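Local coordinates for oxidized polyvinyl alcohol hydrolase (Sphingopyxis, PDB 3WLA), which hydrolyses beta-diketones such as 4,6-nonanedione and the diketone units of oxidized polyvinyl alcohol, the second step in degradation of that polymer, at residues W62-P67 with N71-A76; R170-D175 with D230-I235; D293-W298 with E322-K327. All blocks are in the same frame, centred on the assembly; numbering follows the deposited sequence.

Interaction 1: W62-P67 with N71-A76; sequences WNLNVP and NNAKLA
Asn-63, Leu-64 and Val-66 present backbone oxygens to the N-H groups of residues 71-73, a compact example of how the last carbonyls of helix 60-65 and the one just after it, on Val-66, can be met by the chain as it turns back on itself in the connection between strands 47-53 and 81-85 of this alpha/beta-hydrolase. At Asn-63 the backbone oxygen takes a nearly straight bond (172°) from Asn-72 N at 2.8 Å, and Asn-72 ND2 adds a weak one. CG anti to the backbone N (chi1 175°) carries the Asn-63 amide to the Asn-72 side chain; the two amide planes are 10° apart, and OD1 takes a second weak bond from the same ND2 at 3.0 Å. Asn-72 OD1 turns instead to Trp-50 NE1. With an alanine here in place of Asn-63 the OD1 acceptor goes, and Asn-72 ND2 would probably keep only its weak bond to the backbone oxygen within this contact. Leu-64 O accepts a hydrogen bond from Ala-73 N at 2.8 Å, and its CB packs on Ala-73 CB. The Asn-65 amide flanks that methyl through ND2. Finally, Val-66 O accepts a weak bond from Asn-71 N, while Pro-67 CA rests 3.8 Å from Asn-71 CB.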
loop_
_atom_site.group_PDB
_atom_site.type_symbol
_atom_site.label_atom_id
_atom_site.label_comp_id
_atom_site.label_asym_id
_atom_site.label_seq_id
_atom_site.Cartn_x
_atom_site.Cartn_y
_atom_site.Cartn_z
ATOM N N TRP A 62 -1.761 -1.169 -16.592
ATOM C CA TRP A 62 -1.032 0.072 -16.773
ATOM C C TRP A 62 0.072 0.157 -15.734
ATOM O O TRP A 62 1.189 0.477 -16.075
ATOM C CB TRP A 62 -1.902 1.305 -16.600
ATOM C CG TRP A 62 -3.079 1.368 -17.518
ATOM C CD1 TRP A 62 -3.422 0.466 -18.496
ATOM C CD2 TRP A 62 -4.100 2.356 -17.493
ATOM N NE1 TRP A 62 -4.609 0.843 -19.072
ATOM C CE2 TRP A 62 -5.049 2.000 -18.472
ATOM C CE3 TRP A 62 -4.311 3.524 -16.735
ATOM C CZ2 TRP A 62 -6.192 2.766 -18.709
ATOM C CZ3 TRP A 62 -5.463 4.307 -16.980
ATOM C CH2 TRP A 62 -6.384 3.918 -17.955
ATOM N N ASN A 63 -0.265 -0.089 -14.473
ATOM C CA ASN A 63 0.711 -0.025 -13.420
ATOM C C ASN A 63 1.909 -0.947 -13.719
ATOM O O ASN A 63 3.034 -0.613 -13.397
ATOM C CB ASN A 63 0.014 -0.397 -12.116
ATOM C CG ASN A 63 0.952 -0.481 -10.941
ATOM O OD1 ASN A 63 1.636 -1.493 -10.767
ATOM N ND2 ASN A 63 0.967 0.572 -10.102
ATOM N N LEU A 64 1.660 -2.102 -14.316
ATOM C CA LEU A 64 2.710 -3.044 -14.648
ATOM C C LEU A 64 3.481 -2.706 -15.904
ATOM O O LEU A 64 4.707 -2.957 -15.971
ATOM C CB LEU A 64 2.127 -4.447 -14.888
ATOM C CG LEU A 64 1.625 -5.163 -13.651
ATOM C CD1 LEU A 64 0.998 -6.523 -14.034
ATOM C CD2 LEU A 64 2.825 -5.389 -12.746
ATOM N N ASN A 65 2.792 -2.137 -16.895
ATOM C CA ASN A 65 3.445 -1.955 -18.196
ATOM C C ASN A 65 3.578 -0.613 -18.817
ATOM O O ASN A 65 4.212 -0.488 -19.879
ATOM C CB ASN A 65 2.716 -2.824 -19.237
ATOM C CG ASN A 65 2.609 -4.250 -18.812
ATOM O OD1 ASN A 65 1.557 -4.875 -18.969
ATOM N ND2 ASN A 65 3.667 -4.784 -18.264
ATOM N N VAL A 66 2.961 0.398 -18.224
ATOM C CA VAL A 66 2.985 1.702 -18.798
ATOM C C VAL A 66 3.794 2.594 -17.895
ATOM O O VAL A 66 3.474 2.724 -16.713
ATOM C CB VAL A 66 1.543 2.213 -18.908
ATOM C CG1 VAL A 66 1.525 3.604 -19.437
ATOM C CG2 VAL A 66 0.731 1.229 -19.805
ATOM N N PRO A 67 4.846 3.218 -18.438
ATOM C CA PRO A 67 5.702 4.100 -17.672
ATOM C C PRO A 67 5.002 5.135 -16.884
ATOM O O PRO A 67 5.353 5.337 -15.727
ATOM C CB PRO A 67 6.611 4.703 -18.717
ATOM C CG PRO A 67 6.788 3.570 -19.662
ATOM C CD PRO A 67 5.399 3.019 -19.799
ATOM N N ASN A 71 5.266 1.338 -14.556
ATOM C CA ASN A 71 6.122 0.325 -15.215
ATOM C C ASN A 71 6.696 -0.644 -14.168
ATOM O O ASN A 71 7.911 -0.996 -14.190
ATOM C CB ASN A 71 7.228 1.062 -16.004
ATOM C CG ASN A 71 7.981 0.149 -16.994
ATOM O OD1 ASN A 71 7.404 -0.780 -17.575
ATOM N ND2 ASN A 71 9.289 0.416 -17.173
ATOM N N ASN A 72 5.819 -1.108 -13.274
ATOM C CA ASN A 72 6.251 -1.997 -12.198
ATOM C C ASN A 72 6.732 -3.382 -12.653
ATOM O O ASN A 72 7.504 -4.010 -11.944
ATOM C CB ASN A 72 5.165 -2.110 -11.131
ATOM C CG ASN A 72 5.179 -0.916 -10.199
ATOM O OD1 ASN A 72 6.057 -0.835 -9.335
ATOM N ND2 ASN A 72 4.244 0.027 -10.368
ATOM N N ALA A 73 6.338 -3.838 -13.844
ATOM C CA ALA A 73 6.810 -5.139 -14.302
ATOM C C ALA A 73 8.336 -5.134 -14.482
ATOM O O ALA A 73 8.978 -6.174 -14.519
ATOM C CB ALA A 73 6.121 -5.543 -15.676
ATOM N N LYS A 74 8.903 -3.950 -14.634
ATOM C CA LYS A 74 10.335 -3.828 -14.860
ATOM C C LYS A 74 11.156 -4.401 -13.689
ATOM O O LYS A 74 12.286 -4.882 -13.892
ATOM C CB LYS A 74 10.668 -2.362 -15.111
ATOM C CG LYS A 74 12.130 -2.023 -15.404
ATOM C CD LYS A 74 12.576 -2.450 -16.775
ATOM C CE LYS A 74 14.022 -1.965 -17.032
ATOM N NZ LYS A 74 14.179 -0.525 -16.644
ATOM N N LEU A 75 10.577 -4.395 -12.490
ATOM C CA LEU A 75 11.292 -4.914 -11.345
ATOM C C LEU A 75 11.613 -6.419 -11.513
ATOM O O LEU A 75 12.555 -6.921 -10.919
ATOM C CB LEU A 75 10.515 -4.675 -10.065
ATOM C CG LEU A 75 10.550 -3.297 -9.390
ATOM C CD1 LEU A 75 12.000 -2.838 -9.265
ATOM C CD2 LEU A 75 9.731 -2.296 -10.127
ATOM N N ALA A 76 10.827 -7.136 -12.316
ATOM C CA ALA A 76 11.104 -8.540 -12.540
ATOM C C ALA A 76 12.454 -8.700 -13.279
ATOM O O ALA A 76 13.046 -9.757 -13.221
ATOM C CB ALA A 76 10.015 -9.174 -13.354
#

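Interaction 2: R170-D175 with D230-I235; sequences RALLFD and DPMVVI
This is a small, buried contact of apolar side chains in which Leu-172, near the end of helix 163-174, is set against Met-232 and Val-234 of strand 232-238. It illustrates the layered build of the alpha/beta-hydrolase fold, where helices cover the central sheet; this helix follows directly on Ser-162, a charge-relay residue by similarity and probably the nucleophile of a GxSxG elbow. Met-232 and Val-234, two residues apart on the strand, face the helix, whereas Val-233 between them points to the other side, where it meets Met-303 of helix 292-304. Leu-172 divides its fork between the two partners. CD1 meets Val-234 CG2 tip to tip at 3.7 Å; CD2 lies 3.8 Å from Met-232 SD, where the two side chains cross at a slant. Phe-268 of helix 257-269 also packs on Val-234, so that two helices share this valine. The methionine chain runs extended from CA to the sulfur and then bends at its last torsion (chi3 -60°), which turns the methyl group back against the helix backbone. There it covers a carbonyl that has no hydrogen-bonding partner in the model, an oxygen left over where the helix stops: Met-232 CE sits 3.5 Å from Leu-172 O.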
loop_
_atom_site.group_PDB
_atom_site.type_symbol
_atom_site.label_atom_id
_atom_site.label_comp_id
_atom_site.label_asym_id
_atom_site.label_seq_id
_atom_site.Cartn_x
_atom_site.Cartn_y
_atom_site.Cartn_z
ATOM N N ARG A 170 -3.370 -0.279 5.223
ATOM C CA ARG A 170 -4.237 -1.208 5.988
ATOM C C ARG A 170 -3.605 -2.616 6.160
ATOM O O ARG A 170 -3.624 -3.222 7.255
ATOM C CB ARG A 170 -5.631 -1.359 5.363
ATOM C CG ARG A 170 -6.557 -2.237 6.267
ATOM C CD ARG A 170 -7.951 -2.424 5.651
ATOM N NE ARG A 170 -8.923 -3.068 6.562
ATOM C CZ ARG A 170 -9.530 -2.434 7.558
ATOM N NH1 ARG A 170 -9.260 -1.144 7.792
ATOM N NH2 ARG A 170 -10.430 -3.089 8.317
ATOM N N ALA A 171 -3.040 -3.151 5.088
ATOM C CA ALA A 171 -2.453 -4.503 5.176
ATOM C C ALA A 171 -1.246 -4.530 6.111
ATOM O O ALA A 171 -1.030 -5.550 6.825
ATOM C CB ALA A 171 -2.053 -4.989 3.764
ATOM N N LEU A 172 -0.460 -3.444 6.144
ATOM C CA LEU A 172 0.714 -3.419 7.047
ATOM C C LEU A 172 0.283 -3.305 8.510
ATOM O O LEU A 172 1.027 -3.723 9.422
ATOM C CB LEU A 172 1.679 -2.263 6.722
ATOM C CG LEU A 172 2.348 -2.307 5.321
ATOM C CD1 LEU A 172 3.271 -1.157 5.160
ATOM C CD2 LEU A 172 3.116 -3.592 5.109
ATOM N N LEU A 173 -0.896 -2.714 8.731
ATOM C CA LEU A 173 -1.412 -2.530 10.079
ATOM C C LEU A 173 -2.088 -3.761 10.615
ATOM O O LEU A 173 -1.993 -4.059 11.828
ATOM C CB LEU A 173 -2.391 -1.337 10.146
ATOM C CG LEU A 173 -1.755 0.077 10.014
ATOM C CD1 LEU A 173 -2.851 1.144 9.847
ATOM C CD2 LEU A 173 -0.879 0.399 11.201
ATOM N N PHE A 174 -2.806 -4.448 9.748
ATOM C CA PHE A 174 -3.518 -5.662 10.133
ATOM C C PHE A 174 -2.767 -6.979 9.975
ATOM O O PHE A 174 -3.073 -7.935 10.656
ATOM C CB PHE A 174 -4.783 -5.848 9.312
ATOM C CG PHE A 174 -5.979 -5.123 9.869
ATOM C CD1 PHE A 174 -6.723 -5.683 10.892
ATOM C CD2 PHE A 174 -6.323 -3.833 9.395
ATOM C CE1 PHE A 174 -7.787 -4.982 11.466
ATOM C CE2 PHE A 174 -7.385 -3.112 9.948
ATOM C CZ PHE A 174 -8.128 -3.694 11.005
ATOM N N ASP A 175 -1.802 -7.019 9.068
ATOM C CA ASP A 175 -1.121 -8.264 8.769
ATOM C C ASP A 175 0.391 -8.097 8.697
ATOM O O ASP A 175 1.061 -8.571 7.764
ATOM C CB ASP A 175 -1.693 -8.782 7.431
ATOM C CG ASP A 175 -1.435 -10.269 7.210
ATOM O OD1 ASP A 175 -1.014 -10.927 8.163
ATOM O OD2 ASP A 175 -1.675 -10.785 6.089
ATOM N N ASP A 230 4.742 -6.691 14.056
ATOM C CA ASP A 230 5.827 -7.591 13.696
ATOM C C ASP A 230 6.859 -6.672 12.978
ATOM O O ASP A 230 6.463 -5.626 12.448
ATOM C CB ASP A 230 5.283 -8.617 12.725
ATOM C CG ASP A 230 5.943 -9.977 12.884
ATOM O OD1 ASP A 230 5.856 -10.512 14.011
ATOM O OD2 ASP A 230 6.537 -10.502 11.886
ATOM N N PRO A 231 8.163 -7.057 12.915
ATOM C CA PRO A 231 9.237 -6.271 12.274
ATOM C C PRO A 231 8.989 -6.003 10.786
ATOM O O PRO A 231 8.625 -6.926 10.023
ATOM C CB PRO A 231 10.480 -7.131 12.495
ATOM C CG PRO A 231 10.170 -7.833 13.715
ATOM C CD PRO A 231 8.743 -8.294 13.461
ATOM N N MET A 232 9.205 -4.748 10.393
ATOM C CA MET A 232 8.989 -4.313 9.000
ATOM C C MET A 232 9.777 -3.080 8.655
ATOM O O MET A 232 10.281 -2.372 9.550
ATOM C CB MET A 232 7.509 -3.933 8.740
ATOM C CG MET A 232 6.474 -5.041 8.726
ATOM S SD MET A 232 4.797 -4.431 8.378
ATOM C CE MET A 232 4.442 -3.226 9.746
ATOM N N VAL A 233 9.863 -2.818 7.343
ATOM C CA VAL A 233 10.466 -1.585 6.826
ATOM C C VAL A 233 9.339 -0.936 5.954
ATOM O O VAL A 233 8.687 -1.607 5.124
ATOM C CB VAL A 233 11.750 -1.854 5.993
ATOM C CG1 VAL A 233 11.514 -2.861 4.982
ATOM C CG2 VAL A 233 12.248 -0.587 5.377
ATOM N N VAL A 234 9.077 0.339 6.189
ATOM C CA VAL A 234 8.006 1.041 5.457
ATOM C C VAL A 234 8.505 2.342 4.849
ATOM O O VAL A 234 9.117 3.190 5.552
ATOM C CB VAL A 234 6.826 1.317 6.408
ATOM C CG1 VAL A 234 5.666 2.102 5.661
ATOM C CG2 VAL A 234 6.317 -0.005 6.976
ATOM N N ILE A 235 8.296 2.495 3.536
ATOM C CA ILE A 235 8.696 3.708 2.836
ATOM C C ILE A 235 7.425 4.453 2.459
ATOM O O ILE A 235 6.678 4.001 1.585
ATOM C CB ILE A 235 9.507 3.388 1.558
ATOM C CG1 ILE A 235 10.810 2.669 1.935
ATOM C CG2 ILE A 235 9.783 4.653 0.790
ATOM C CD1 ILE A 235 11.565 2.142 0.791
#

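Interaction 3: D293-W298 with E322-K327; sequences DAFNLW and EGYSCK
Phe-295 and Trp-298, one helical turn apart, both hold CG anti to the backbone N (chi1 176° for Phe-295), which swings their rings off the same flank of helix 292-304 toward Tyr-324 and Cys-326. On the other side, Tyr-324 CG and Cys-326 SG each stand anti to their own carbonyl carbon and reach toward the helix, giving two pairs of partners side by side. The first pair is an offset stack: the Phe-295 and Tyr-324 rings lie with centroids 4.2 Å apart and planes inclined by only 19°. Phe-295 CD1 sits over the middle of the tyrosine ring, while Tyr-324 CE1, 3.4 Å from Phe-295 CD1, falls toward the rim of the phenylalanine, so each ring gives the other one face. The tyrosine hydroxyl passes beyond the overlap and hydrogen-bonds to Val-290 O, just ahead of the helix, which probably helps to set how far the ring slides. In the alpha/beta-hydrolase sheet of this enzyme, strand 325-328 is an outermost strand, added antiparallel to strand 274-280, and the contact fastens this strand and the residue leading into it to the helix that precedes them in the chain. The second pair is a sulfur-aromatic contact. Cys-326 SG, joined by a disulfide to Cys-279 on the neighbouring strand, approaches the Trp-298 six-membered ring obliquely, 54° off its normal, and is 3.6 Å from CH2 of that tryptophan. The indole NE1 hydrogen-bonds to Thr-318 OG1.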
loop_
_atom_site.group_PDB
_atom_site.type_symbol
_atom_site.label_atom_id
_atom_site.label_comp_id
_atom_site.label_asym_id
_atom_site.label_seq_id
_atom_site.Cartn_x
_atom_site.Cartn_y
_atom_site.Cartn_z
ATOM N N ASP A 293 11.876 4.496 -13.149
ATOM C CA ASP A 293 12.449 3.177 -13.065
ATOM C C ASP A 293 13.504 3.120 -11.981
ATOM O O ASP A 293 13.546 2.195 -11.190
ATOM C CB ASP A 293 13.035 2.787 -14.420
ATOM C CG ASP A 293 11.948 2.367 -15.455
ATOM O OD1 ASP A 293 10.771 2.200 -15.102
ATOM O OD2 ASP A 293 12.280 2.214 -16.632
ATOM N N ALA A 294 14.334 4.150 -11.916
ATOM C CA ALA A 294 15.395 4.173 -10.935
ATOM C C ALA A 294 14.828 4.258 -9.516
ATOM O O ALA A 294 15.327 3.593 -8.614
ATOM C CB ALA A 294 16.309 5.361 -11.213
ATOM N N PHE A 295 13.799 5.089 -9.326
ATOM C CA PHE A 295 13.179 5.232 -8.024
ATOM C C PHE A 295 12.570 3.910 -7.544
ATOM O O PHE A 295 12.802 3.473 -6.379
ATOM C CB PHE A 295 12.077 6.288 -8.035
ATOM C CG PHE A 295 11.362 6.375 -6.727
ATOM C CD1 PHE A 295 11.985 6.938 -5.620
ATOM C CD2 PHE A 295 10.134 5.739 -6.544
ATOM C CE1 PHE A 295 11.409 6.864 -4.333
ATOM C CE2 PHE A 295 9.547 5.650 -5.282
ATOM C CZ PHE A 295 10.167 6.201 -4.172
ATOM N N ASN A 296 11.804 3.271 -8.419
ATOM C CA ASN A 296 11.178 2.016 -8.056
ATOM C C ASN A 296 12.232 0.991 -7.604
ATOM O O ASN A 296 12.056 0.321 -6.592
ATOM C CB ASN A 296 10.415 1.404 -9.226
ATOM C CG ASN A 296 9.147 2.198 -9.619
ATOM O OD1 ASN A 296 8.606 2.987 -8.859
ATOM N ND2 ASN A 296 8.694 1.962 -10.831
ATOM N N LEU A 297 13.299 0.858 -8.377
ATOM C CA LEU A 297 14.354 -0.111 -8.052
ATOM C C LEU A 297 15.117 0.296 -6.771
ATOM O O LEU A 297 15.488 -0.561 -5.996
ATOM C CB LEU A 297 15.349 -0.237 -9.178
ATOM C CG LEU A 297 16.526 -1.179 -8.890
ATOM C CD1 LEU A 297 16.024 -2.646 -8.727
ATOM C CD2 LEU A 297 17.504 -1.071 -10.101
ATOM N N TRP A 298 15.314 1.595 -6.565
ATOM C CA TRP A 298 15.964 2.073 -5.375
ATOM C C TRP A 298 15.115 1.721 -4.198
ATOM O O TRP A 298 15.614 1.177 -3.195
ATOM C CB TRP A 298 16.138 3.593 -5.403
ATOM C CG TRP A 298 16.598 4.130 -4.055
ATOM C CD1 TRP A 298 17.885 4.092 -3.530
ATOM C CD2 TRP A 298 15.762 4.663 -3.025
ATOM N NE1 TRP A 298 17.868 4.573 -2.242
ATOM C CE2 TRP A 298 16.583 4.925 -1.907
ATOM C CE3 TRP A 298 14.393 4.944 -2.936
ATOM C CZ2 TRP A 298 16.070 5.453 -0.703
ATOM C CZ3 TRP A 298 13.881 5.473 -1.737
ATOM C CH2 TRP A 298 14.717 5.718 -0.642
ATOM N N GLU A 322 17.676 11.468 -8.054
ATOM C CA GLU A 322 17.341 12.889 -8.033
ATOM C C GLU A 322 15.789 12.972 -8.182
ATOM O O GLU A 322 15.185 12.160 -8.923
ATOM C CB GLU A 322 18.063 13.518 -9.228
ATOM C CG GLU A 322 17.679 14.920 -9.630
ATOM C CD GLU A 322 18.708 15.526 -10.624
ATOM O OE1 GLU A 322 19.010 14.900 -11.698
ATOM O OE2 GLU A 322 19.212 16.643 -10.313
ATOM N N GLY A 323 15.185 13.912 -7.460
ATOM C CA GLY A 323 13.745 14.121 -7.472
ATOM C C GLY A 323 13.145 13.701 -6.144
ATOM O O GLY A 323 11.956 13.905 -5.897
ATOM N N TYR A 324 13.982 13.145 -5.272
ATOM C CA TYR A 324 13.506 12.646 -3.994
ATOM C C TYR A 324 14.403 13.017 -2.841
ATOM O O TYR A 324 15.600 13.099 -2.992
ATOM C CB TYR A 324 13.468 11.129 -3.994
ATOM C CG TYR A 324 12.713 10.582 -5.142
ATOM C CD1 TYR A 324 11.368 10.348 -5.028
ATOM C CD2 TYR A 324 13.318 10.430 -6.380
ATOM C CE1 TYR A 324 10.612 9.995 -6.148
ATOM C CE2 TYR A 324 12.563 10.063 -7.505
ATOM C CZ TYR A 324 11.207 9.872 -7.364
ATOM O OH TYR A 324 10.415 9.684 -8.466
ATOM N N SER A 325 13.795 13.147 -1.682
ATOM C CA SER A 325 14.511 13.476 -0.467
ATOM C C SER A 325 13.898 12.568 0.610
ATOM O O SER A 325 12.719 12.722 0.961
ATOM C CB SER A 325 14.275 14.950 -0.143
ATOM O OG SER A 325 14.813 15.297 1.125
ATOM N N CYS A 326 14.670 11.600 1.094
ATOM C CA CYS A 326 14.161 10.701 2.128
ATOM C C CYS A 326 14.973 10.808 3.452
ATOM O O CYS A 326 16.192 11.100 3.419
ATOM C CB CYS A 326 14.221 9.276 1.615
ATOM S SG CYS A 326 13.508 9.021 -0.071
ATOM N N LYS A 327 14.288 10.589 4.573
ATOM C CA LYS A 327 14.913 10.630 5.882
ATOM C C LYS A 327 14.338 9.454 6.687
ATOM O O LYS A 327 13.217 9.029 6.441
ATOM C CB LYS A 327 14.593 11.980 6.593
ATOM C CG LYS A 327 13.224 12.054 7.258
ATOM C CD LYS A 327 13.008 13.339 8.116
ATOM C CE LYS A 327 13.509 13.182 9.593
ATOM N NZ LYS A 327 12.543 12.461 10.535
#

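From the N terminus the three contacts follow in series, neither nesting nor crossing. Interaction 1 closes a short loop, three residues between its segments, on the way from strand 47-53 to strand 81-85. Interaction 2 has 54 residues between its segments and joins helix 163-174 to strand 232-238, an inner strand of the sheet. Interaction 3 has 23 and ties helix 292-304 to outermost strand 325-328. Interactions 2 and 3 thus reach the same sheet, with strand 274-280 between their strands, but do not touch. Interactions 1 and 3 do: Asn-71 hydrogen-bonds to Asp-293, Lys-74 makes a weak ion pair with the same carboxylate, and Leu-75 packs on Asn-296 and Leu-297. Interactions 1 and 2 lie on opposite sides of the chain's centre.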